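Local coordinates for putative dihydrodipicolinate synthase family protein (Coccidioides immitis, PDB 3QFE), which belongs to the dihydrodipicolinate synthase family of TIM-barrel proteins, its own function being unassigned, at residues 32-40 and 269-279. Sequence-based numbering, arbitrary orientation. Where two conformers were deposited one is given.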
# COMPACT_ATOMS: atom_id res chain seq x y z
N ALA A 32 -8.57 17.21 -7.20
CA ALA A 32 -7.66 17.75 -8.21
C ALA A 32 -6.21 17.48 -7.81
O ALA A 32 -5.42 16.97 -8.63
CB ALA A 32 -7.93 19.26 -8.47
N SER A 33 -5.83 17.79 -6.58
CA SER A 33 -4.48 17.46 -6.15
C SER A 33 -4.25 15.96 -6.11
O SER A 33 -3.21 15.47 -6.57
CB SER A 33 -4.17 18.11 -4.81
OG SER A 33 -4.42 19.50 -4.92
N GLN A 34 -5.22 15.21 -5.59
CA GLN A 34 -5.13 13.77 -5.50
C GLN A 34 -4.86 13.12 -6.85
O GLN A 34 -4.07 12.17 -6.94
CB GLN A 34 -6.44 13.19 -4.92
CG GLN A 34 -6.29 11.77 -4.45
CD GLN A 34 -5.50 11.68 -3.16
OE1 GLN A 34 -5.92 12.16 -2.11
NE2 GLN A 34 -4.34 11.08 -3.24
N GLU A 35 -5.55 13.57 -7.89
CA GLU A 35 -5.33 13.02 -9.22
C GLU A 35 -3.88 13.28 -9.73
O GLU A 35 -3.25 12.36 -10.26
CB GLU A 35 -6.35 13.55 -10.22
CG GLU A 35 -6.46 12.68 -11.46
CD GLU A 35 -7.22 13.35 -12.59
OE1 GLU A 35 -7.92 14.33 -12.31
OE2 GLU A 35 -7.13 12.90 -13.76
N ARG A 36 -3.39 14.51 -9.55
CA ARG A 36 -2.02 14.87 -9.90
C ARG A 36 -1.03 13.95 -9.22
O ARG A 36 -0.07 13.50 -9.84
CB ARG A 36 -1.69 16.31 -9.50
CG ARG A 36 -2.44 17.34 -10.29
CD ARG A 36 -1.91 18.74 -10.06
NE ARG A 36 -2.57 19.68 -10.97
CZ ARG A 36 -2.40 21.00 -10.92
NH1 ARG A 36 -3.04 21.77 -11.79
NH2 ARG A 36 -1.60 21.53 -10.00
N TYR A 37 -1.28 13.67 -7.94
CA TYR A 37 -0.37 12.92 -7.09
C TYR A 37 -0.33 11.44 -7.46
O TYR A 37 0.74 10.89 -7.66
CB TYR A 37 -0.75 13.11 -5.63
CG TYR A 37 0.14 12.39 -4.65
CD1 TYR A 37 1.45 12.83 -4.40
CD2 TYR A 37 -0.30 11.26 -3.98
CE1 TYR A 37 2.29 12.17 -3.50
CE2 TYR A 37 0.52 10.58 -3.08
CZ TYR A 37 1.82 11.05 -2.84
OH TYR A 37 2.63 10.38 -1.94
N TYR A 38 -1.50 10.82 -7.58
CA TYR A 38 -1.60 9.43 -8.03
C TYR A 38 -0.93 9.24 -9.40
O TYR A 38 -0.24 8.24 -9.62
CB TYR A 38 -3.05 9.03 -8.18
CG TYR A 38 -3.88 8.77 -6.92
CD1 TYR A 38 -3.30 8.36 -5.74
CD2 TYR A 38 -5.26 8.91 -6.96
CE1 TYR A 38 -4.09 8.10 -4.62
CE2 TYR A 38 -6.06 8.64 -5.85
CZ TYR A 38 -5.46 8.24 -4.69
OH TYR A 38 -6.25 8.00 -3.60
N ALA A 39 -1.17 10.18 -10.32
CA ALA A 39 -0.64 10.09 -11.66
C ALA A 39 0.90 10.17 -11.59
O ALA A 39 1.60 9.36 -12.21
CB ALA A 39 -1.21 11.16 -12.54
N TYR A 40 1.41 11.10 -10.80
CA TYR A 40 2.85 11.21 -10.62
C TYR A 40 3.45 9.89 -10.09
O TYR A 40 4.48 9.41 -10.59
CB TYR A 40 3.19 12.34 -9.67
CG TYR A 40 4.68 12.52 -9.53
CD1 TYR A 40 5.41 13.23 -10.49
CD2 TYR A 40 5.37 11.96 -8.46
CE1 TYR A 40 6.77 13.38 -10.37
CE2 TYR A 40 6.74 12.09 -8.34
CZ TYR A 40 7.43 12.80 -9.29
OH TYR A 40 8.79 12.94 -9.19
N ALA A 269 5.82 13.18 2.22
CA ALA A 269 5.25 13.23 0.88
C ALA A 269 4.98 14.68 0.49
O ALA A 269 5.24 15.07 -0.65
CB ALA A 269 3.99 12.42 0.82
N ALA A 270 4.50 15.49 1.44
CA ALA A 270 4.20 16.88 1.15
C ALA A 270 5.44 17.61 0.64
O ALA A 270 5.34 18.44 -0.28
CB ALA A 270 3.64 17.59 2.36
N ILE A 271 6.60 17.34 1.22
CA ILE A 271 7.73 18.18 0.87
C ILE A 271 8.65 17.57 -0.16
O ILE A 271 9.55 18.24 -0.67
CB ILE A 271 8.51 18.69 2.11
CG1 ILE A 271 9.04 17.51 2.95
CG2 ILE A 271 7.64 19.67 2.93
CD1 ILE A 271 10.30 17.88 3.70
N PHE A 272 8.42 16.30 -0.48
CA PHE A 272 9.23 15.66 -1.49
C PHE A 272 8.40 15.35 -2.72
O PHE A 272 8.37 16.16 -3.66
CB PHE A 272 9.97 14.45 -0.93
CG PHE A 272 10.96 14.83 0.14
CD1 PHE A 272 12.05 15.66 -0.16
CD2 PHE A 272 10.80 14.37 1.46
CE1 PHE A 272 12.98 16.04 0.85
CE2 PHE A 272 11.72 14.73 2.47
CZ PHE A 272 12.82 15.57 2.17
N SER A 273 7.68 14.24 -2.71
CA SER A 273 6.93 13.79 -3.89
C SER A 273 5.79 14.73 -4.34
O SER A 273 5.62 14.94 -5.54
CB SER A 273 6.36 12.39 -3.65
OG SER A 273 5.46 12.47 -2.57
N ALA A 274 5.02 15.26 -3.40
CA ALA A 274 3.91 16.16 -3.76
C ALA A 274 4.40 17.44 -4.42
O ALA A 274 3.85 17.88 -5.43
CB ALA A 274 3.03 16.47 -2.54
N LYS A 275 5.46 18.04 -3.87
CA LYS A 275 6.13 19.16 -4.52
C LYS A 275 6.66 18.74 -5.89
O LYS A 275 6.48 19.49 -6.87
CB LYS A 275 7.26 19.76 -3.64
CG LYS A 275 7.95 20.98 -4.28
CD LYS A 275 9.21 21.38 -3.55
CE LYS A 275 9.05 22.64 -2.69
NZ LYS A 275 10.42 23.24 -2.37
N ALA A 276 7.27 17.56 -5.99
CA ALA A 276 7.76 17.14 -7.32
C ALA A 276 6.61 17.01 -8.32
O ALA A 276 6.82 17.16 -9.53
CB ALA A 276 8.54 15.82 -7.26
N ALA A 277 5.41 16.72 -7.81
CA ALA A 277 4.21 16.54 -8.60
C ALA A 277 3.53 17.88 -8.90
O ALA A 277 2.46 17.91 -9.51
CB ALA A 277 3.25 15.58 -7.88
N GLY A 278 4.14 18.98 -8.47
CA GLY A 278 3.60 20.32 -8.73
C GLY A 278 2.28 20.64 -8.02
O GLY A 278 1.44 21.38 -8.54
N ILE A 279 2.12 20.11 -6.82
CA ILE A 279 0.94 20.40 -6.01
C ILE A 279 1.30 21.53 -5.06
O ILE A 279 2.24 21.40 -4.27
CB ILE A 279 0.49 19.15 -5.24
CG1 ILE A 279 0.01 18.08 -6.23
CG2 ILE A 279 -0.57 19.49 -4.21
CD1 ILE A 279 0.08 16.65 -5.69
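Y37, I279 and Y40 account for nearly half of the surface buried where helix 31-42, the first large helix of this TIM barrel after strand 13-17, meets residues 269-279 of the helical region that follows the eight barrel strands. Y37 is buried. A chi1 of -179° sets its ring opposite the backbone nitrogen, projecting from the helix toward 269-279 and leaning toward the helix's C-terminal end, and the ring edge meets S273, OG lying in the ring plane 3.3 Å from Y37 CE1. The hydroxyl end passes A269, whose CB is 3.7 Å from Y37 OH. A tyrosine suits this buried place because its polar tip is satisfied: N223 accepts a hydrogen bond from Y37 OH through its side-chain oxygen and another from S273 OG through its backbone carbonyl, so one asparagine holds both residues.

Y40, one turn on, lies nearer the surface and shares the anti torsion (chi1 -177°). One face of its ring rests over the backbone of A276 and A277, A277 CA standing 4.0 Å from Y40 CD1. Small side chains allow this approach: A277 CB packs on Y40 CB at 3.7 Å, while A276 CB touches the hydroxyl end, 3.5 Å from Y40 OH.

Between these alanines and I279 the chain turns at G278, whose positive phi (68°) glycine adopts readily; I279 N bonds back to A274 O and G278 N to K275 O, a Schellman motif ending the short helix 273-276. The turn delivers I279 to the first helix, where the branches of an aliphatic side chain can touch several residues at once. Its CG1 lies against R36 CB, its CG2 is 3.9 Å from S33 CB, and its terminal methyl, CD1, sits equally close to a carbonyl and a tyrosine methylene, 3.6 Å from both S33 O and Y37 CB.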